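Local structure of NAD nucleotidase (Haemophilus influenzae, 3ZTV) at residues S227-G232 / V261-A266; V271-V276 / R288-V293; K440-L445 / N506-V511. The protein degrades NAD in the periplasm, acting as a pyrophosphatase on the dinucleotide and as a 5'-nucleotidase that releases nicotinamide riboside and adenosine. All blocks are in the same frame, centred on the assembly; numbering follows the deposited sequence.

Contact 1. Residues S227-G232 / V261-A266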
ATOM      1  N   SER A 227     -13.170   9.342 -14.572  1.00  5.21           N
ATOM      2  CA  SER A 227     -14.209   8.449 -15.079  1.00  6.05           C
ATOM      3  C   SER A 227     -15.123   9.076 -16.142  1.00  5.90           C
ATOM      4  O   SER A 227     -15.787   8.350 -16.882  1.00  7.12           O
ATOM      5  CB  SER A 227     -15.040   7.869 -13.917  1.00  6.41           C
ATOM      6  OG  SER A 227     -15.206   8.791 -12.832  1.00  7.30           O
ATOM      7  N   HIS A 228     -15.143  10.409 -16.235  1.00  5.29           N
ATOM      8  CA  HIS A 228     -15.933  11.110 -17.258  1.00  5.61           C
ATOM      9  C   HIS A 228     -17.460  10.899 -17.068  1.00  6.11           C
ATOM     10  O   HIS A 228     -18.245  11.063 -18.013  1.00  6.20           O
ATOM     11  CB  HIS A 228     -15.553  10.637 -18.675  1.00  5.93           C
ATOM     12  CG  HIS A 228     -14.198  11.068 -19.185  1.00  5.66           C
ATOM     13  ND1 HIS A 228     -13.101  11.361 -18.400  1.00  6.67           N
ATOM     14  CD2 HIS A 228     -13.779  11.198 -20.464  1.00  4.35           C
ATOM     15  CE1 HIS A 228     -12.078  11.669 -19.186  1.00  3.25           C
ATOM     16  NE2 HIS A 228     -12.469  11.586 -20.440  1.00  8.65           N
ATOM     17  N   TYR A 229     -17.895  10.544 -15.863  1.00  5.16           N
ATOM     18  CA  TYR A 229     -19.321  10.302 -15.615  1.00  6.36           C
ATOM     19  C   TYR A 229     -20.115  11.587 -15.462  1.00  5.22           C
ATOM     20  O   TYR A 229     -19.713  12.502 -14.719  1.00  5.90           O
ATOM     21  CB  TYR A 229     -19.525   9.491 -14.336  1.00  6.79           C
ATOM     22  CG  TYR A 229     -19.052   8.057 -14.365  1.00  6.82           C
ATOM     23  CD1 TYR A 229     -18.768   7.399 -15.557  1.00  9.47           C
ATOM     24  CD2 TYR A 229     -18.899   7.350 -13.177  1.00  8.30           C
ATOM     25  CE1 TYR A 229     -18.343   6.071 -15.554  1.00 10.62           C
ATOM     26  CE2 TYR A 229     -18.488   6.031 -13.166  1.00  8.67           C
ATOM     27  CZ  TYR A 229     -18.202   5.400 -14.352  1.00  9.57           C
ATOM     28  OH  TYR A 229     -17.778   4.086 -14.336  1.00 14.55           O
ATOM     29  N   LEU A 230     -21.262  11.637 -16.143  1.00  5.81           N
ATOM     30  CA  LEU A 230     -22.252  12.684 -15.883  1.00  6.18           C
ATOM     31  C   LEU A 230     -23.007  12.332 -14.596  1.00  6.58           C
ATOM     32  O   LEU A 230     -23.722  11.323 -14.539  1.00  7.37           O
ATOM     33  CB  LEU A 230     -23.238  12.825 -17.057  1.00  7.38           C
ATOM     34  CG  LEU A 230     -24.369  13.845 -16.877  1.00  5.97           C
ATOM     35  CD1 LEU A 230     -23.864  15.265 -16.648  1.00  6.48           C
ATOM     36  CD2 LEU A 230     -25.331  13.812 -18.068  1.00  7.66           C
ATOM     37  N   TYR A 231     -22.825  13.147 -13.560  1.00  5.56           N
ATOM     38  CA  TYR A 231     -23.660  13.061 -12.359  1.00  4.62           C
ATOM     39  C   TYR A 231     -24.765  14.078 -12.617  1.00  5.03           C
ATOM     40  O   TYR A 231     -24.501  15.251 -12.863  1.00  5.41           O
ATOM     41  CB  TYR A 231     -22.868  13.430 -11.094  1.00  5.15           C
ATOM     42  CG  TYR A 231     -21.899  12.392 -10.530  1.00  4.56           C
ATOM     43  CD1 TYR A 231     -20.890  11.845 -11.319  1.00  6.03           C
ATOM     44  CD2 TYR A 231     -21.982  11.986  -9.199  1.00  5.80           C
ATOM     45  CE1 TYR A 231     -19.986  10.934 -10.801  1.00  5.87           C
ATOM     46  CE2 TYR A 231     -21.075  11.077  -8.668  1.00  6.46           C
ATOM     47  CZ  TYR A 231     -20.090  10.551  -9.477  1.00  5.56           C
ATOM     48  OH  TYR A 231     -19.195   9.653  -8.930  1.00  6.68           O
ATOM     49  N   GLY A 232     -26.012  13.622 -12.555  1.00  5.33           N
ATOM     50  CA  GLY A 232     -27.118  14.445 -13.006  1.00  6.35           C
ATOM     51  C   GLY A 232     -28.333  14.444 -12.094  1.00  6.59           C
ATOM     52  O   GLY A 232     -28.234  14.291 -10.868  1.00  7.32           O
ATOM     53  N   VAL A 261     -19.622  12.790  -2.969  1.00  4.42           N
ATOM     54  CA  VAL A 261     -18.744  12.505  -4.108  1.00  4.58           C
ATOM     55  C   VAL A 261     -19.436  12.954  -5.389  1.00  5.26           C
ATOM     56  O   VAL A 261     -20.615  12.648  -5.606  1.00  5.25           O
ATOM     57  CB  VAL A 261     -18.484  10.983  -4.213  1.00  5.24           C
ATOM     58  CG1 VAL A 261     -17.612  10.649  -5.427  1.00  6.43           C
ATOM     59  CG2 VAL A 261     -17.876  10.438  -2.919  1.00  6.53           C
ATOM     60  N   MET A 262     -18.731  13.669  -6.259  1.00  3.82           N
ATOM     61  CA  MET A 262     -19.345  14.071  -7.522  1.00  4.21           C
ATOM     62  C   MET A 262     -18.311  14.364  -8.602  1.00  5.39           C
ATOM     63  O   MET A 262     -17.203  14.806  -8.305  1.00  5.35           O
ATOM     64  CB  MET A 262     -20.285  15.272  -7.343  1.00  5.71           C
ATOM     65  CG  MET A 262     -19.611  16.604  -7.103  1.00  6.23           C
ATOM     66  SD  MET A 262     -18.828  16.785  -5.489  1.00  6.73           S
ATOM     67  CE  MET A 262     -18.545  18.558  -5.507  1.00  7.97           C
ATOM     68  N   GLU A 263     -18.702  14.115  -9.857  1.00  5.20           N
ATOM     69  CA  GLU A 263     -17.903  14.415 -11.046  1.00  4.06           C
ATOM     70  C   GLU A 263     -18.727  15.342 -11.947  1.00  4.86           C
ATOM     71  O   GLU A 263     -19.947  15.510 -11.735  1.00  6.13           O
ATOM     72  CB  GLU A 263     -17.556  13.116 -11.781  1.00  5.37           C
ATOM     73  CG  GLU A 263     -16.470  13.238 -12.836  1.00  5.74           C
ATOM     74  CD  GLU A 263     -15.923  11.899 -13.286  1.00  6.53           C
ATOM     75  OE1 GLU A 263     -16.613  10.872 -13.166  1.00  7.77           O
ATOM     76  OE2 GLU A 263     -14.777  11.864 -13.770  1.00  7.22           O
ATOM     77  N   GLY A 264     -18.064  15.931 -12.946  1.00  4.74           N
ATOM     78  CA  GLY A 264     -18.685  16.883 -13.857  1.00  6.29           C
ATOM     79  C   GLY A 264     -18.580  16.480 -15.322  1.00  4.66           C
ATOM     80  O   GLY A 264     -18.223  17.289 -16.190  1.00  5.68           O
ATOM     81  N   TRP A 265     -18.917  15.226 -15.609  1.00  5.62           N
ATOM     82  CA  TRP A 265     -18.900  14.721 -16.987  1.00  5.69           C
ATOM     83  C   TRP A 265     -17.486  14.863 -17.570  1.00  4.58           C
ATOM     84  O   TRP A 265     -16.526  14.419 -16.929  1.00  4.97           O
ATOM     85  CB  TRP A 265     -19.983  15.416 -17.834  1.00  5.73           C
ATOM     86  CG  TRP A 265     -20.520  14.590 -18.981  1.00  6.27           C
ATOM     87  CD1 TRP A 265     -20.196  13.301 -19.293  1.00  7.63           C
ATOM     88  CD2 TRP A 265     -21.498  15.003 -19.948  1.00  6.06           C
ATOM     89  NE1 TRP A 265     -20.904  12.890 -20.402  1.00  8.29           N
ATOM     90  CE2 TRP A 265     -21.711  13.916 -20.820  1.00  7.12           C
ATOM     91  CE3 TRP A 265     -22.217  16.186 -20.155  1.00  5.83           C
ATOM     92  CZ2 TRP A 265     -22.606  13.983 -21.896  1.00  8.36           C
ATOM     93  CZ3 TRP A 265     -23.098  16.251 -21.214  1.00  8.47           C
ATOM     94  CH2 TRP A 265     -23.279  15.159 -22.079  1.00  9.27           C
ATOM     95  N   ALA A 266     -17.331  15.454 -18.756  1.00  5.33           N
ATOM     96  CA  ALA A 266     -16.015  15.680 -19.350  1.00  5.01           C
ATOM     97  C   ALA A 266     -16.121  16.663 -20.510  1.00  4.56           C
ATOM     98  O   ALA A 266     -17.214  17.130 -20.845  1.00  5.79           O
ATOM     99  CB  ALA A 266     -15.407  14.356 -19.825  1.00  6.81           C
TER
HETATM  100  O   HOH W   1     -21.859  15.957 -13.696  1.00  6.95           O

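Contact 2. Residues V271-V276 / R288-V293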
ATOM      1  N   VAL A 271     -20.375  22.597 -15.645  1.00  6.21           N
ATOM      2  CA  VAL A 271     -19.864  23.195 -14.421  1.00  5.64           C
ATOM      3  C   VAL A 271     -20.699  22.648 -13.266  1.00  5.22           C
ATOM      4  O   VAL A 271     -21.915  22.869 -13.221  1.00  6.17           O
ATOM      5  CB  VAL A 271     -19.926  24.735 -14.463  1.00  5.72           C
ATOM      6  CG1 VAL A 271     -19.697  25.327 -13.068  1.00  7.53           C
ATOM      7  CG2 VAL A 271     -18.908  25.288 -15.459  1.00  6.43           C
ATOM      8  N   GLY A 272     -20.056  21.915 -12.357  1.00  5.09           N
ATOM      9  CA  GLY A 272     -20.745  21.428 -11.171  1.00  5.53           C
ATOM     10  C   GLY A 272     -20.806  22.517 -10.113  1.00  5.12           C
ATOM     11  O   GLY A 272     -19.867  23.286  -9.944  1.00  6.35           O
ATOM     12  N   ASP A 273     -21.916  22.552  -9.387  1.00  5.47           N
ATOM     13  CA  ASP A 273     -22.252  23.641  -8.461  1.00  5.21           C
ATOM     14  C   ASP A 273     -22.857  22.997  -7.205  1.00  5.69           C
ATOM     15  O   ASP A 273     -23.998  22.530  -7.229  1.00  6.79           O
ATOM     16  CB  ASP A 273     -23.269  24.519  -9.211  1.00  5.76           C
ATOM     17  CG  ASP A 273     -23.890  25.633  -8.378  1.00  7.24           C
ATOM     18  OD1 ASP A 273     -23.602  25.777  -7.179  1.00  7.55           O
ATOM     19  OD2 ASP A 273     -24.710  26.378  -8.974  1.00  7.97           O
ATOM     20  N   LEU A 274     -22.059  22.902  -6.137  1.00  5.58           N
ATOM     21  CA  LEU A 274     -22.459  22.245  -4.890  1.00  5.45           C
ATOM     22  C   LEU A 274     -22.285  23.205  -3.722  1.00  7.30           C
ATOM     23  O   LEU A 274     -21.167  23.579  -3.378  1.00  6.66           O
ATOM     24  CB  LEU A 274     -21.653  20.950  -4.647  1.00  7.25           C
ATOM     25  CG  LEU A 274     -22.182  20.055  -3.517  1.00  6.93           C
ATOM     26  CD1 LEU A 274     -23.445  19.362  -3.992  1.00  8.25           C
ATOM     27  CD2 LEU A 274     -21.146  19.028  -3.066  1.00  7.26           C
ATOM     28  N   GLY A 275     -23.401  23.590  -3.111  1.00  6.71           N
ATOM     29  CA  GLY A 275     -23.376  24.401  -1.907  1.00  7.13           C
ATOM     30  C   GLY A 275     -23.310  23.497  -0.696  1.00  7.40           C
ATOM     31  O   GLY A 275     -24.107  22.560  -0.555  1.00  8.09           O
ATOM     32  N   VAL A 276     -22.338  23.773   0.169  1.00  7.18           N
ATOM     33  CA  VAL A 276     -22.084  22.939   1.340  1.00  9.80           C
ATOM     34  C   VAL A 276     -22.056  23.765   2.612  1.00 12.81           C
ATOM     35  O   VAL A 276     -21.325  24.753   2.701  1.00 15.48           O
ATOM     36  CB  VAL A 276     -20.733  22.205   1.230  1.00  8.21           C
ATOM     37  CG1 VAL A 276     -20.503  21.333   2.470  1.00 12.20           C
ATOM     38  CG2 VAL A 276     -20.669  21.373  -0.047  1.00  9.98           C
ATOM     39  N   ARG A 288     -27.300  23.260  -1.943  1.00  7.30           N
ATOM     40  CA  ARG A 288     -27.553  23.557  -3.353  1.00  6.95           C
ATOM     41  C   ARG A 288     -26.816  22.491  -4.145  1.00  6.53           C
ATOM     42  O   ARG A 288     -25.698  22.125  -3.777  1.00  6.31           O
ATOM     43  CB  ARG A 288     -27.028  24.952  -3.713  1.00  7.33           C
ATOM     44  CG  ARG A 288     -27.159  25.325  -5.197  1.00  7.49           C
ATOM     45  CD  ARG A 288     -26.641  26.734  -5.466  1.00  8.31           C
ATOM     46  NE  ARG A 288     -25.227  26.852  -5.135  1.00  8.41           N
ATOM     47  CZ  ARG A 288     -24.741  27.466  -4.059  1.00  8.23           C
ATOM     48  NH1 ARG A 288     -25.551  28.024  -3.171  1.00  9.28           N
ATOM     49  NH2 ARG A 288     -23.435  27.501  -3.850  1.00  8.65           N
ATOM     50  N   LYS A 289     -27.424  21.979  -5.209  1.00  6.87           N
ATOM     51  CA  LYS A 289     -26.799  20.935  -6.012  1.00  7.43           C
ATOM     52  C   LYS A 289     -27.312  21.034  -7.444  1.00  8.49           C
ATOM     53  O   LYS A 289     -28.440  20.638  -7.740  1.00  9.71           O
ATOM     54  CB  LYS A 289     -27.066  19.545  -5.417  1.00  8.39           C
ATOM     55  CG  LYS A 289     -28.496  19.304  -4.927  1.00  8.53           C
ATOM     56  CD  LYS A 289     -28.648  17.886  -4.397  1.00 10.48           C
ATOM     57  CE  LYS A 289     -30.084  17.589  -3.979  1.00 15.50           C
ATOM     58  NZ  LYS A 289     -31.006  17.544  -5.149  1.00 20.22           N
ATOM     59  N   ILE A 290     -26.486  21.591  -8.320  1.00  6.94           N
ATOM     60  CA  ILE A 290     -26.856  21.783  -9.720  1.00  8.30           C
ATOM     61  C   ILE A 290     -25.701  21.408 -10.640  1.00  7.59           C
ATOM     62  O   ILE A 290     -24.636  22.028 -10.590  1.00  7.99           O
ATOM     63  CB  ILE A 290     -27.222  23.239 -10.020  1.00  7.96           C
ATOM     64  CG1 ILE A 290     -28.220  23.780  -8.994  1.00  9.86           C
ATOM     65  CG2 ILE A 290     -27.780  23.362 -11.442  1.00 10.35           C
ATOM     66  CD1 ILE A 290     -28.413  25.290  -9.073  1.00 13.71           C
ATOM     67  N   PRO A 291     -25.889  20.375 -11.468  1.00  8.05           N
ATOM     68  CA  PRO A 291     -24.930  20.123 -12.548  1.00  7.36           C
ATOM     69  C   PRO A 291     -25.315  20.937 -13.790  1.00  6.67           C
ATOM     70  O   PRO A 291     -26.266  20.572 -14.495  1.00 10.54           O
ATOM     71  CB  PRO A 291     -25.096  18.625 -12.810  1.00  8.60           C
ATOM     72  CG  PRO A 291     -26.528  18.343 -12.455  1.00  9.97           C
ATOM     73  CD  PRO A 291     -26.955  19.358 -11.419  1.00 10.77           C
ATOM     74  N   HIS A 292     -24.609  22.037 -14.049  1.00  5.82           N
ATOM     75  CA  HIS A 292     -24.954  22.913 -15.178  1.00  5.35           C
ATOM     76  C   HIS A 292     -24.384  22.387 -16.488  1.00  6.96           C
ATOM     77  O   HIS A 292     -23.163  22.396 -16.683  1.00  7.02           O
ATOM     78  CB  HIS A 292     -24.381  24.314 -14.972  1.00  5.94           C
ATOM     79  CG  HIS A 292     -24.932  25.045 -13.784  1.00  6.56           C
ATOM     80  ND1 HIS A 292     -24.349  25.015 -12.534  1.00 10.08           N
ATOM     81  CD2 HIS A 292     -26.009  25.859 -13.674  1.00  6.66           C
ATOM     82  CE1 HIS A 292     -25.051  25.768 -11.701  1.00  5.95           C
ATOM     83  NE2 HIS A 292     -26.059  26.298 -12.374  1.00 10.86           N
ATOM     84  N   VAL A 293     -25.253  21.959 -17.401  1.00  5.98           N
ATOM     85  CA  VAL A 293     -24.815  21.595 -18.746  1.00  6.51           C
ATOM     86  C   VAL A 293     -24.767  22.849 -19.615  1.00  5.76           C
ATOM     87  O   VAL A 293     -25.761  23.577 -19.751  1.00  6.27           O
ATOM     88  CB  VAL A 293     -25.739  20.547 -19.382  1.00  7.33           C
ATOM     89  CG1 VAL A 293     -25.343  20.289 -20.833  1.00  9.50           C
ATOM     90  CG2 VAL A 293     -25.682  19.261 -18.597  1.00  8.01           C
TER
HETATM   91  O   HOH W   2     -21.416  26.328  -5.662  1.00  8.40           O

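Contact 3. Residues K440-L445 / N506-V511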
ATOM      1  N   LYS A 440      -8.090  -7.166 -21.002  1.00 11.03           N
ATOM      2  CA  LYS A 440      -7.121  -8.173 -20.580  1.00 13.70           C
ATOM      3  C   LYS A 440      -7.811  -9.517 -20.769  1.00 13.07           C
ATOM      4  O   LYS A 440      -8.791  -9.807 -20.089  1.00 14.30           O
ATOM      5  CB  LYS A 440      -6.751  -7.967 -19.110  1.00 14.76           C
ATOM      6  CG  LYS A 440      -5.676  -8.912 -18.589  1.00 16.73           C
ATOM      7  CD  LYS A 440      -4.303  -8.545 -19.120  1.00 17.44           C
ATOM      8  CE  LYS A 440      -3.214  -9.304 -18.376  1.00 21.90           C
ATOM      9  NZ  LYS A 440      -1.864  -9.046 -18.944  1.00 23.78           N
ATOM     10  N   MET A 441      -7.327 -10.324 -21.709  1.00 13.09           N
ATOM     11  CA  MET A 441      -8.101 -11.468 -22.182  1.00 14.25           C
ATOM     12  C   MET A 441      -7.216 -12.633 -22.612  1.00 12.71           C
ATOM     13  O   MET A 441      -6.135 -12.438 -23.167  1.00 12.50           O
ATOM     14  CB  MET A 441      -9.011 -11.037 -23.343  1.00 13.98           C
ATOM     15  CG  MET A 441      -8.262 -10.429 -24.525  1.00 12.84           C
ATOM     16  SD  MET A 441      -9.307  -9.659 -25.791  1.00 12.60           S
ATOM     17  CE  MET A 441     -10.184 -11.077 -26.437  1.00 13.69           C
ATOM     18  N   GLU A 442      -7.692 -13.846 -22.350  1.00 14.16           N
ATOM     19  CA  GLU A 442      -6.952 -15.056 -22.696  1.00 15.08           C
ATOM     20  C   GLU A 442      -6.762 -15.223 -24.203  1.00 13.95           C
ATOM     21  O   GLU A 442      -7.576 -14.757 -25.004  1.00 13.69           O
ATOM     22  CB  GLU A 442      -7.651 -16.295 -22.126  1.00 15.56           C
ATOM     23  CG  GLU A 442      -7.530 -16.442 -20.614  1.00 18.36           C
ATOM     24  CD  GLU A 442      -8.552 -15.624 -19.837  1.00 20.05           C
ATOM     25  OE1 GLU A 442      -9.333 -14.873 -20.457  1.00 21.00           O
ATOM     26  OE2 GLU A 442      -8.573 -15.737 -18.593  1.00 25.19           O
ATOM     27  N   GLY A 443      -5.681 -15.895 -24.582  1.00 13.28           N
ATOM     28  CA  GLY A 443      -5.396 -16.153 -25.982  1.00 12.70           C
ATOM     29  C   GLY A 443      -6.529 -16.840 -26.721  1.00 12.83           C
ATOM     30  O   GLY A 443      -6.741 -16.592 -27.908  1.00 13.20           O
ATOM     31  N   SER A 444      -7.258 -17.713 -26.033  1.00 13.79           N
ATOM     32  CA  SER A 444      -8.384 -18.404 -26.659  1.00 13.07           C
ATOM     33  C   SER A 444      -9.462 -17.419 -27.118  1.00 14.19           C
ATOM     34  O   SER A 444     -10.109 -17.620 -28.145  1.00 14.13           O
ATOM     35  CB  SER A 444      -8.978 -19.439 -25.702  1.00 17.51           C
ATOM     36  OG  SER A 444      -9.429 -18.821 -24.507  1.00 17.48           O
ATOM     37  N   LEU A 445      -9.649 -16.349 -26.350  1.00 14.07           N
ATOM     38  CA  LEU A 445     -10.621 -15.318 -26.706  1.00 12.04           C
ATOM     39  C   LEU A 445     -10.115 -14.424 -27.834  1.00 11.81           C
ATOM     40  O   LEU A 445     -10.908 -13.895 -28.613  1.00 11.29           O
ATOM     41  CB  LEU A 445     -10.976 -14.474 -25.482  1.00 14.06           C
ATOM     42  CG  LEU A 445     -11.774 -15.191 -24.391  1.00 16.48           C
ATOM     43  CD1 LEU A 445     -11.824 -14.343 -23.132  1.00 16.01           C
ATOM     44  CD2 LEU A 445     -13.175 -15.527 -24.877  1.00 17.89           C
ATOM     45  N   ASN A 506      -3.979 -19.920 -22.925  1.00 16.85           N
ATOM     46  CA  ASN A 506      -4.242 -19.685 -21.509  1.00 17.83           C
ATOM     47  C   ASN A 506      -3.598 -18.421 -20.947  1.00 18.52           C
ATOM     48  O   ASN A 506      -3.919 -18.000 -19.834  1.00 21.42           O
ATOM     49  CB  ASN A 506      -3.824 -20.906 -20.684  1.00 21.90           C
ATOM     50  CG  ASN A 506      -4.620 -22.146 -21.038  1.00 22.38           C
ATOM     51  OD1 ASN A 506      -5.831 -22.082 -21.249  1.00 25.08           O
ATOM     52  ND2 ASN A 506      -3.939 -23.285 -21.116  1.00 28.24           N
ATOM     53  N   LYS A 507      -2.684 -17.823 -21.706  1.00 16.86           N
ATOM     54  CA  LYS A 507      -2.059 -16.576 -21.290  1.00 16.42           C
ATOM     55  C   LYS A 507      -3.041 -15.417 -21.455  1.00 16.70           C
ATOM     56  O   LYS A 507      -3.780 -15.355 -22.438  1.00 15.98           O
ATOM     57  CB  LYS A 507      -0.779 -16.307 -22.092  1.00 17.56           C
ATOM     58  CG  LYS A 507      -0.125 -14.965 -21.780  1.00 18.32           C
ATOM     59  CD  LYS A 507       1.209 -14.793 -22.479  1.00 17.36           C
ATOM     60  CE  LYS A 507       1.724 -13.364 -22.325  1.00 19.26           C
ATOM     61  NZ  LYS A 507       3.079 -13.166 -22.908  1.00 23.38           N
ATOM     62  N   ARG A 508      -3.062 -14.523 -20.473  1.00 15.97           N
ATOM     63  CA  ARG A 508      -3.885 -13.323 -20.545  1.00 16.48           C
ATOM     64  C   ARG A 508      -3.083 -12.190 -21.183  1.00 16.83           C
ATOM     65  O   ARG A 508      -2.068 -11.752 -20.644  1.00 18.15           O
ATOM     66  CB  ARG A 508      -4.392 -12.927 -19.155  1.00 18.86           C
ATOM     67  CG  ARG A 508      -5.385 -13.923 -18.567  1.00 18.71           C
ATOM     68  CD  ARG A 508      -5.770 -13.584 -17.129  1.00 25.06           C
ATOM     69  NE  ARG A 508      -6.719 -12.477 -17.041  1.00 25.93           N
ATOM     70  CZ  ARG A 508      -6.525 -11.379 -16.315  1.00 24.84           C
ATOM     71  NH1 ARG A 508      -5.410 -11.234 -15.613  1.00 28.82           N
ATOM     72  NH2 ARG A 508      -7.446 -10.424 -16.292  1.00 23.23           N
ATOM     73  N   TYR A 509      -3.543 -11.742 -22.349  1.00 13.32           N
ATOM     74  CA  TYR A 509      -2.900 -10.668 -23.097  1.00 13.96           C
ATOM     75  C   TYR A 509      -3.606  -9.339 -22.868  1.00 11.86           C
ATOM     76  O   TYR A 509      -4.823  -9.305 -22.700  1.00 13.35           O
ATOM     77  CB  TYR A 509      -2.930 -10.986 -24.597  1.00 13.68           C
ATOM     78  CG  TYR A 509      -2.134 -12.215 -24.974  1.00 12.08           C
ATOM     79  CD1 TYR A 509      -2.726 -13.473 -24.987  1.00 11.89           C
ATOM     80  CD2 TYR A 509      -0.797 -12.119 -25.318  1.00 11.92           C
ATOM     81  CE1 TYR A 509      -1.997 -14.601 -25.323  1.00 13.74           C
ATOM     82  CE2 TYR A 509      -0.060 -13.242 -25.655  1.00 12.47           C
ATOM     83  CZ  TYR A 509      -0.666 -14.475 -25.658  1.00 13.25           C
ATOM     84  OH  TYR A 509       0.075 -15.594 -25.996  1.00 14.71           O
ATOM     85  N   LEU A 510      -2.843  -8.249 -22.873  1.00 10.86           N
ATOM     86  CA  LEU A 510      -3.456  -6.925 -22.921  1.00 11.16           C
ATOM     87  C   LEU A 510      -3.641  -6.558 -24.384  1.00 10.25           C
ATOM     88  O   LEU A 510      -2.666  -6.417 -25.132  1.00 10.57           O
ATOM     89  CB  LEU A 510      -2.624  -5.872 -22.189  1.00 12.32           C
ATOM     90  CG  LEU A 510      -3.278  -4.487 -22.084  1.00 12.12           C
ATOM     91  CD1 LEU A 510      -4.543  -4.544 -21.256  1.00 12.92           C
ATOM     92  CD2 LEU A 510      -2.305  -3.495 -21.483  1.00 14.34           C
ATOM     93  N   VAL A 511      -4.905  -6.426 -24.773  1.00 10.71           N
ATOM     94  CA  VAL A 511      -5.292  -6.250 -26.163  1.00  9.71           C
ATOM     95  C   VAL A 511      -5.904  -4.870 -26.366  1.00 10.36           C
ATOM     96  O   VAL A 511      -6.805  -4.467 -25.620  1.00 10.68           O
ATOM     97  CB  VAL A 511      -6.316  -7.326 -26.571  1.00 10.53           C
ATOM     98  CG1 VAL A 511      -6.855  -7.062 -27.969  1.00 10.61           C
ATOM     99  CG2 VAL A 511      -5.690  -8.726 -26.466  1.00 11.60           C
TER
HETATM  100  O   HOH W   3      -8.458 -20.077 -22.109  1.00 26.06           O

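Contact 1. Residues S227-G232 / V261-A266
The Tyr-231 ring lies with one face over the backbone of strand 258-263. Glu-263 N sits over the centre of that face, and Met-262 CA packs nearer its rim, 4.0 Å from the ring centroid. The Tyr-231 hydroxyl bonds Ser-206 OG at the start of helix 206-215. The Glu-263 side chain reaches into the loop 227-229. Its CG is anti to the backbone N (chi1 -166°) and the chain runs on extended, which carries the carboxylate to three donors. OE1 accepts from Ser-227 OG at 2.5 Å and from Tyr-229 N at 3.0 Å, the two coming from opposite faces of the carboxylate plane. OE2 takes His-228 N at 2.9 Å, from above that plane. This loop belongs to the calcineurin-like metallophosphoesterase domain, and the His-228 side chain lies about 2 Å from a bound zinc ion, beside the zinc ligands Asp-20 and His-22. Glu-263 thus holds the backbone of a loop at the metal site. Ala-266 CB makes a CH-pi contact over one face of the His-228 ring. Leu-230 CB does the same over the five-membered ring of Trp-265, 3.8 Å from its centroid. Trp-265 N bonds Tyr-229 O at 3.0 Å.

Contact 2. Residues V271-V276 / R288-V293
Strands 270-278 and 284-295 form an antiparallel beta hairpin in the mixed sheet of the metallophosphoesterase domain, between strand 11-18 and the outermost strand 330-332. Over residues 271-276 and 288-293 the two run 175° apart in direction. The register pairs Val-271 with His-292, Asp-273 with Ile-290 and Gly-275 with Arg-288 as hydrogen-bonded pairs. Gly-272 with Pro-291 and Leu-274 with Lys-289 are the non-hydrogen-bonded pairs between them. Ile-290 N bonds Asp-273 O at 2.9 Å, while the return bond from Asp-273 N to Ile-290 O is weak.

Asp-273, Arg-288 and His-292 share one face of the sheet. Arg-288 leaves the strand extended and turns at chi3 (61°), which brings NE to Asp-273 OD1 at 2.8 Å in a salt bridge. The aspartate oxygen lies in the guanidinium plane and is met on its syn side. A water joins the same OD1 to Arg-288 NH2. The other oxygen, OD2, bonds Tyr-60 OH, and the Tyr-60 ring makes a cation-pi contact with Arg-288. Gly-275 CA packs over one face of the guanidinium, 3.7 Å from NH2. On the opposite face of the sheet Leu-274 CD1 touches Lys-289 CB at 3.9 Å. At the far end Val-271 O accepts from His-292 N at 2.9 Å and, weakly, from ND1 at the edge of the same residue's ring, 3.3 Å away.

Contact 3. Residues K440-L445 / N506-V511
Met-441 and Val-511 form the close apolar side of this contact, with Met-441 CG 3.6 Å from Val-511 CG2. The chain runs extended at chi2 (-170°), which carries SD along the same valine, and it bends only beyond the sulfur. Phe-527 and Leu-530 of helix 525-530 also pack on Met-441. Tyr-509 shares this buried face. The edge of its ring meets Gly-443, CE1 lying 3.8 Å from CA, and its hydroxyl bonds Asp-504 N. The two strands, 435-442 and 508-514, are antiparallel neighbours in the mixed sheet of the 5'-nucleotidase C-terminal domain. Met-441 and Tyr-509 exchange backbone bonds in both directions. Glu-442 is the N-cap residue of helix 443-460, and Gly-443 N bonds Lys-507 O at 2.9 Å, tying the start of the helix to the residue just before strand 508-514.

The other face is more open. Lys-440 crosses Arg-508 at about a right angle and lays CG over one face of its guanidinium, 3.3 Å from NH2. Lys-440 NZ goes on to Arg-508 O at 3.2 Å. Arg-508 NH2 forms a salt bridge with Glu-537. Glu-442 runs alongside Arg-508, but OE2 stays 4.1 Å from NE, beyond a salt bridge. At the exposed end a water links Ser-444 OG with Asn-506 OD1, the latter bond weak.

Contacts 1 and 2 are buried and lie next to each other in the metallophosphoesterase domain. Met-262 CE packs on Leu-274 CD2 at 3.6 Å, and Pro-291 touches Tyr-231 and Gly-232. Strands 258-263 and 270-278 also follow each other in the chain. Contact 3 is only partly buried and belongs to the C-terminal domain. Its centre is about 31 Å from that of contact 1 and about 43 Å from that of contact 2. Contact 1 is mostly loop beside the zinc site, with one carboxylate taking backbone and hydroxyl donors. Contact 2 is a regular antiparallel pair; contact 3 is a shorter one that gives way to a helix. Contact 2 has a salt bridge between a buried aspartate and a partly exposed arginine, whereas contact 3 keeps its charged groups on the more exposed face.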